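Local coordinates for protein carbon monoxide dehydrogenase (Thermococcus sp. AM4, PDB 6T7J) that probably catalyses the reversible oxidation of carbon monoxide to carbon dioxide as a dimeric iron-sulfur enzyme, captured here with its active-site cluster lacking nickel, at residues A328-A333 and V349-C354; G444-V449 and N619-K624. One frame throughout, in Å; residues are numbered along the deposited sequence.

Interaction 1. Residues A328-A333 and V349-C354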
ATOM      1  N   ALA A 328       6.289  18.064 -25.389  1.00 47.66           N
ATOM      2  CA  ALA A 328       5.149  18.832 -25.880  1.00 49.02           C
ATOM      3  C   ALA A 328       5.226  20.279 -25.418  1.00 50.70           C
ATOM      4  O   ALA A 328       4.860  21.197 -26.161  1.00 50.75           O
ATOM      5  CB  ALA A 328       3.841  18.184 -25.423  1.00 47.60           C
ATOM      6  N   ILE A 329       5.715  20.506 -24.197  1.00 54.41           N
ATOM      7  CA  ILE A 329       5.883  21.872 -23.715  1.00 53.05           C
ATOM      8  C   ILE A 329       7.055  22.542 -24.418  1.00 49.31           C
ATOM      9  O   ILE A 329       7.082  23.769 -24.569  1.00 45.15           O
ATOM     10  CB  ILE A 329       6.059  21.875 -22.184  1.00 50.07           C
ATOM     11  CG1 ILE A 329       4.972  21.024 -21.523  1.00 46.65           C
ATOM     12  CG2 ILE A 329       6.036  23.295 -21.637  1.00 47.73           C
ATOM     13  CD1 ILE A 329       5.167  20.835 -20.033  1.00 50.72           C
ATOM     14  N   ILE A 330       8.036  21.756 -24.871  1.00 51.83           N
ATOM     15  CA  ILE A 330       9.220  22.324 -25.511  1.00 53.19           C
ATOM     16  C   ILE A 330       8.957  22.731 -26.953  1.00 58.17           C
ATOM     17  O   ILE A 330       9.791  23.418 -27.558  1.00 58.36           O
ATOM     18  CB  ILE A 330      10.371  21.312 -25.352  1.00 54.75           C
ATOM     19  CG1 ILE A 330      10.486  20.917 -23.878  1.00 54.83           C
ATOM     20  CG2 ILE A 330      11.698  21.887 -25.826  1.00 57.19           C
ATOM     21  CD1 ILE A 330      11.655  20.034 -23.557  1.00 46.52           C
ATOM     22  N   THR A 331       7.804  22.353 -27.517  1.00 57.08           N
ATOM     23  CA  THR A 331       7.395  22.928 -28.794  1.00 53.04           C
ATOM     24  C   THR A 331       7.187  24.432 -28.679  1.00 57.45           C
ATOM     25  O   THR A 331       7.329  25.157 -29.670  1.00 57.11           O
ATOM     26  CB  THR A 331       6.112  22.266 -29.300  1.00 57.14           C
ATOM     27  OG1 THR A 331       5.023  22.596 -28.428  1.00 50.64           O
ATOM     28  CG2 THR A 331       6.273  20.754 -29.368  1.00 48.32           C
ATOM     29  N   GLY A 332       6.857  24.917 -27.483  1.00 51.98           N
ATOM     30  CA  GLY A 332       6.620  26.327 -27.263  1.00 54.42           C
ATOM     31  C   GLY A 332       5.230  26.805 -27.611  1.00 53.43           C
ATOM     32  O   GLY A 332       4.974  28.012 -27.544  1.00 57.10           O
ATOM     33  N   ALA A 333       4.319  25.900 -27.968  1.00 53.08           N
ATOM     34  CA  ALA A 333       2.992  26.277 -28.437  1.00 57.38           C
ATOM     35  C   ALA A 333       1.873  25.776 -27.532  1.00 54.12           C
ATOM     36  O   ALA A 333       0.702  25.869 -27.913  1.00 60.32           O
ATOM     37  CB  ALA A 333       2.769  25.764 -29.864  1.00 50.99           C
ATOM     38  N   VAL A 349       6.234  20.834 -14.729  1.00 51.80           N
ATOM     39  CA  VAL A 349       6.126  22.184 -14.187  1.00 53.76           C
ATOM     40  C   VAL A 349       7.406  22.962 -14.467  1.00 51.86           C
ATOM     41  O   VAL A 349       7.371  24.055 -15.044  1.00 59.45           O
ATOM     42  CB  VAL A 349       5.797  22.143 -12.685  1.00 51.07           C
ATOM     43  CG1 VAL A 349       6.070  23.493 -12.045  1.00 49.21           C
ATOM     44  CG2 VAL A 349       4.346  21.745 -12.485  1.00 53.56           C
ATOM     45  N   ASP A 350       8.554  22.388 -14.092  1.00 56.54           N
ATOM     46  CA  ASP A 350       9.846  23.010 -14.372  1.00 59.88           C
ATOM     47  C   ASP A 350       9.938  23.464 -15.819  1.00 52.95           C
ATOM     48  O   ASP A 350      10.147  24.649 -16.103  1.00 55.74           O
ATOM     49  CB  ASP A 350      10.971  22.035 -14.059  1.00 56.25           C
ATOM     50  CG  ASP A 350      11.265  21.963 -12.604  1.00 66.40           C
ATOM     51  OD1 ASP A 350      11.436  22.999 -11.935  1.00 74.93           O
ATOM     52  OD2 ASP A 350      11.293  20.842 -12.114  1.00 68.23           O
ATOM     53  N   VAL A 351       9.754  22.524 -16.750  1.00 54.39           N
ATOM     54  CA  VAL A 351       9.806  22.842 -18.175  1.00 52.11           C
ATOM     55  C   VAL A 351       8.837  23.972 -18.501  1.00 53.59           C
ATOM     56  O   VAL A 351       9.194  24.951 -19.170  1.00 56.45           O
ATOM     57  CB  VAL A 351       9.513  21.583 -19.010  1.00 47.42           C
ATOM     58  CG1 VAL A 351       9.510  21.909 -20.493  1.00 45.88           C
ATOM     59  CG2 VAL A 351      10.529  20.498 -18.697  1.00 42.56           C
ATOM     60  N   ALA A 352       7.603  23.872 -17.994  1.00 56.17           N
ATOM     61  CA  ALA A 352       6.597  24.876 -18.324  1.00 57.30           C
ATOM     62  C   ALA A 352       6.975  26.254 -17.809  1.00 56.65           C
ATOM     63  O   ALA A 352       6.493  27.258 -18.345  1.00 57.50           O
ATOM     64  CB  ALA A 352       5.232  24.473 -17.766  1.00 55.98           C
ATOM     65  N   GLN A 353       7.832  26.329 -16.790  1.00 57.14           N
ATOM     66  CA  GLN A 353       8.231  27.626 -16.264  1.00 58.18           C
ATOM     67  C   GLN A 353       9.239  28.336 -17.154  1.00 60.53           C
ATOM     68  O   GLN A 353       9.507  29.522 -16.931  1.00 61.56           O
ATOM     69  CB  GLN A 353       8.787  27.471 -14.847  1.00 64.71           C
ATOM     70  CG  GLN A 353       7.730  27.676 -13.770  1.00 64.97           C
ATOM     71  CD  GLN A 353       8.142  27.119 -12.422  1.00 67.93           C
ATOM     72  OE1 GLN A 353       9.077  26.326 -12.323  1.00 72.76           O
ATOM     73  NE2 GLN A 353       7.441  27.535 -11.373  1.00 75.27           N
ATOM     74  N   CYS A 354       9.797  27.657 -18.153  1.00 60.70           N
ATOM     75  CA  CYS A 354      10.647  28.322 -19.130  1.00 61.13           C
ATOM     76  C   CYS A 354       9.864  28.780 -20.354  1.00 60.99           C
ATOM     77  O   CYS A 354      10.466  29.258 -21.320  1.00 59.60           O
ATOM     78  CB  CYS A 354      11.801  27.404 -19.541  1.00 57.43           C
ATOM     79  SG  CYS A 354      13.057  27.193 -18.256  1.00 70.84           S
TER

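Interaction 2. Residues G444-V449 and N619-K624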
ATOM      1  N   GLY A 444      -2.427 -15.984 -34.475  1.00 62.10           N
ATOM      2  CA  GLY A 444      -2.907 -15.730 -33.135  1.00 60.32           C
ATOM      3  C   GLY A 444      -3.158 -14.255 -32.933  1.00 60.56           C
ATOM      4  O   GLY A 444      -3.129 -13.465 -33.877  1.00 58.62           O
ATOM      5  N   ILE A 445      -3.416 -13.894 -31.679  1.00 64.90           N
ATOM      6  CA  ILE A 445      -3.639 -12.510 -31.281  1.00 61.05           C
ATOM      7  C   ILE A 445      -2.666 -12.177 -30.163  1.00 56.93           C
ATOM      8  O   ILE A 445      -2.412 -13.006 -29.283  1.00 55.99           O
ATOM      9  CB  ILE A 445      -5.094 -12.271 -30.825  1.00 57.15           C
ATOM     10  CG1 ILE A 445      -6.075 -12.801 -31.872  1.00 56.33           C
ATOM     11  CG2 ILE A 445      -5.338 -10.793 -30.556  1.00 48.72           C
ATOM     12  CD1 ILE A 445      -7.462 -13.034 -31.338  1.00 55.77           C
ATOM     13  N   VAL A 446      -2.107 -10.973 -30.201  1.00 55.90           N
ATOM     14  CA  VAL A 446      -1.196 -10.519 -29.158  1.00 49.97           C
ATOM     15  C   VAL A 446      -1.607  -9.125 -28.712  1.00 53.87           C
ATOM     16  O   VAL A 446      -1.771  -8.222 -29.540  1.00 56.66           O
ATOM     17  CB  VAL A 446       0.273 -10.531 -29.621  1.00 51.88           C
ATOM     18  CG1 VAL A 446       1.157  -9.860 -28.578  1.00 49.75           C
ATOM     19  CG2 VAL A 446       0.733 -11.958 -29.860  1.00 53.94           C
ATOM     20  N   GLY A 447      -1.776  -8.955 -27.403  1.00 45.94           N
ATOM     21  CA  GLY A 447      -2.023  -7.651 -26.826  1.00 52.75           C
ATOM     22  C   GLY A 447      -0.746  -6.983 -26.359  1.00 46.44           C
ATOM     23  O   GLY A 447      -0.015  -7.529 -25.528  1.00 43.31           O
ATOM     24  N   ILE A 448      -0.464  -5.803 -26.897  1.00 45.44           N
ATOM     25  CA  ILE A 448       0.706  -5.020 -26.525  1.00 47.22           C
ATOM     26  C   ILE A 448       0.239  -3.790 -25.756  1.00 50.84           C
ATOM     27  O   ILE A 448      -0.652  -3.054 -26.205  1.00 52.20           O
ATOM     28  CB  ILE A 448       1.550  -4.639 -27.752  1.00 50.67           C
ATOM     29  CG1 ILE A 448       1.591  -5.804 -28.745  1.00 50.18           C
ATOM     30  CG2 ILE A 448       2.960  -4.299 -27.320  1.00 44.75           C
ATOM     31  CD1 ILE A 448       2.428  -5.531 -29.978  1.00 51.54           C
ATOM     32  N   VAL A 449       0.823  -3.590 -24.579  1.00 49.97           N
ATOM     33  CA  VAL A 449       0.425  -2.559 -23.636  1.00 45.71           C
ATOM     34  C   VAL A 449       1.689  -1.982 -23.012  1.00 47.12           C
ATOM     35  O   VAL A 449       2.803  -2.437 -23.285  1.00 53.53           O
ATOM     36  CB  VAL A 449      -0.513  -3.106 -22.539  1.00 47.18           C
ATOM     37  CG1 VAL A 449      -1.718  -3.815 -23.152  1.00 51.18           C
ATOM     38  CG2 VAL A 449       0.247  -4.052 -21.620  1.00 41.76           C
ATOM     39  N   ASN A 619       6.670 -18.432 -31.374  1.00 51.61           N
ATOM     40  CA  ASN A 619       6.862 -19.853 -31.102  1.00 56.63           C
ATOM     41  C   ASN A 619       5.869 -20.355 -30.062  1.00 54.61           C
ATOM     42  O   ASN A 619       5.360 -21.475 -30.173  1.00 57.61           O
ATOM     43  CB  ASN A 619       8.299 -20.111 -30.649  1.00 57.87           C
ATOM     44  CG  ASN A 619       9.269 -20.183 -31.812  1.00 64.24           C
ATOM     45  OD1 ASN A 619       8.873 -20.448 -32.948  1.00 62.40           O
ATOM     46  ND2 ASN A 619      10.546 -19.944 -31.535  1.00 56.90           N
ATOM     47  N   VAL A 620       5.576 -19.538 -29.048  1.00 53.92           N
ATOM     48  CA  VAL A 620       4.569 -19.918 -28.059  1.00 53.51           C
ATOM     49  C   VAL A 620       3.198 -20.032 -28.718  1.00 52.19           C
ATOM     50  O   VAL A 620       2.414 -20.945 -28.413  1.00 53.50           O
ATOM     51  CB  VAL A 620       4.569 -18.913 -26.890  1.00 49.64           C
ATOM     52  CG1 VAL A 620       3.220 -18.893 -26.183  1.00 43.89           C
ATOM     53  CG2 VAL A 620       5.683 -19.244 -25.907  1.00 48.27           C
ATOM     54  N   ILE A 621       2.893 -19.120 -29.642  1.00 49.93           N
ATOM     55  CA  ILE A 621       1.625 -19.189 -30.365  1.00 57.40           C
ATOM     56  C   ILE A 621       1.555 -20.461 -31.202  1.00 60.09           C
ATOM     57  O   ILE A 621       0.521 -21.137 -31.245  1.00 58.04           O
ATOM     58  CB  ILE A 621       1.431 -17.930 -31.229  1.00 50.46           C
ATOM     59  CG1 ILE A 621       1.167 -16.711 -30.342  1.00 54.91           C
ATOM     60  CG2 ILE A 621       0.290 -18.130 -32.217  1.00 53.24           C
ATOM     61  CD1 ILE A 621       1.112 -15.406 -31.102  1.00 49.24           C
ATOM     62  N   LEU A 622       2.653 -20.806 -31.881  1.00 59.05           N
ATOM     63  CA  LEU A 622       2.681 -22.039 -32.663  1.00 60.83           C
ATOM     64  C   LEU A 622       2.516 -23.262 -31.768  1.00 61.74           C
ATOM     65  O   LEU A 622       1.876 -24.247 -32.157  1.00 62.74           O
ATOM     66  CB  LEU A 622       3.984 -22.127 -33.459  1.00 57.65           C
ATOM     67  CG  LEU A 622       4.124 -21.192 -34.662  1.00 57.11           C
ATOM     68  CD1 LEU A 622       5.323 -21.591 -35.509  1.00 57.06           C
ATOM     69  CD2 LEU A 622       2.852 -21.183 -35.496  1.00 58.31           C
ATOM     70  N   GLU A 623       3.087 -23.213 -30.563  1.00 57.49           N
ATOM     71  CA  GLU A 623       2.907 -24.292 -29.597  1.00 58.32           C
ATOM     72  C   GLU A 623       1.438 -24.445 -29.218  1.00 62.78           C
ATOM     73  O   GLU A 623       0.901 -25.560 -29.183  1.00 61.96           O
ATOM     74  CB  GLU A 623       3.759 -24.015 -28.359  1.00 61.86           C
ATOM     75  CG  GLU A 623       4.197 -25.245 -27.594  1.00 70.65           C
ATOM     76  CD  GLU A 623       5.225 -24.918 -26.530  1.00 76.02           C
ATOM     77  OE1 GLU A 623       4.858 -24.877 -25.335  1.00 69.14           O
ATOM     78  OE2 GLU A 623       6.401 -24.696 -26.892  1.00 70.40           O
ATOM     79  N   LYS A 624       0.772 -23.324 -28.931  1.00 62.73           N
ATOM     80  CA  LYS A 624      -0.646 -23.373 -28.588  1.00 59.57           C
ATOM     81  C   LYS A 624      -1.492 -23.842 -29.767  1.00 58.93           C
ATOM     82  O   LYS A 624      -2.535 -24.474 -29.569  1.00 56.06           O
ATOM     83  CB  LYS A 624      -1.119 -22.002 -28.104  1.00 59.43           C
ATOM     84  CG  LYS A 624      -0.417 -21.512 -26.847  1.00 52.53           C
ATOM     85  CD  LYS A 624      -1.243 -21.803 -25.609  1.00 54.19           C
ATOM     86  CE  LYS A 624      -0.359 -22.030 -24.390  1.00 56.40           C
ATOM     87  NZ  LYS A 624       0.601 -20.915 -24.179  1.00 53.91           N
TER

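Interaction 1. Residues A328-A333 and V349-C354
Val351 presents one methyl, CG1, to two consecutive isoleucines of helix 325-330. It lies 3.8 Å from CB of Ile329, and the same CG1 is 3.7 Å from CG1 of Ile330. Val351 meets the Ile330 side chain at roughly a right angle, but the Ile329 side chain on a slant. Ile329 touches through CB and its short branch CG2. With CG1 beside the backbone N (chi1 -49°), CG2 lies anti to it and reaches CA of Ala352 at 3.7 Å, with CB of Ala352 slightly farther at 4.1 Å. At Ala352 the backbones come nearest, CA of Ile329 to CA of Ala352 at 6.2 Å.

Farther out, the 328-333 segment turns off its helix. Thr331 OG1 bonds back to Ala328 O at 2.7 Å, tilted 24° from the carbonyl plane, and Gly332, with positive phi, leads the chain away. The Ile330 side chain also packs on Ala27 of the N-terminal helix 20-30, and Ala352 touches Val359 of strand 358-361. Helices 325-330 and 347-352 are the short helices before strands 336-339 and 358-361, parallel neighbours in one sheet. The contact thus rests on buried apolar side chains fitting together; polar groups beside it bond to other parts of the protein, Ile330 O to Lys26 NZ and Asp350 to Lys74 of the second subunit in a salt bridge.

Interaction 2. Residues G444-V449 and N619-K624
Ile621 reaches from helix 610-627 to Gly444 and Val446 of strand 444-448 and makes both of the contacts between these segments. Its CB already points toward the strand but stays short of touching it, and the two arms beyond CB make the contacts. The short arm, CG2, is anti to the backbone N and lies against the main chain of Gly444, 4.1 Å from its CA and equally far from its N. Gly444 carries no side chain and is almost fully extended, so a methyl can rest directly on the peptide backbone. The long arm leaves beside the backbone N (chi1 -70°). Its CG1 is a spacer, 4.8 Å from CG2 of Val446, and the extended second torsion (174°) carries CD1 of Ile621 onward to CG2 of Val446 at 3.7 Å. That methyl is the valine branch beside its own backbone N; the two side chains meet at a slant, end methyl to branch methyl. The isoleucine therefore spans two strand residues whose intervening neighbour, Ile445, faces the other way.

Ile621 also touches Val474 on the adjoining strand 474-478, which bonds to Gly444 and Val446 through Leu475 and Val477. Val446 packs on Leu469 of helix 460-471, the connection of the beta-alpha-beta crossover between these two parallel strands, whereas Ile445 meets Leu535 of helix 525-538. The contact lies in a six-stranded parallel sheet with a Rossmann-like strand order, at the end of the strand away from Gly450 and Cys451, which belong to the active-site cluster pocket; there the near-C-terminal helix 610-627 joins helix 460-471 in covering the Val446 face.

Both contacts are buried and apolar, yet they belong to two separate parallel sheets with the same strand order, the first among the helices beside its sheet, the second on a strand of its own. Interaction 1 is helix against helix; interaction 2 sets a helix close to the C-terminus against the first strand along the chain in its sheet, an interior one. The former uses several side chains, and a residue of the same helix, Asp350, is salt-bridged to Lys74 of the second subunit; the latter depends on one isoleucine and has no second-subunit contact. The centres of interactions 1 and 2 are about 40 Å apart, on opposite sides of the chain's centre.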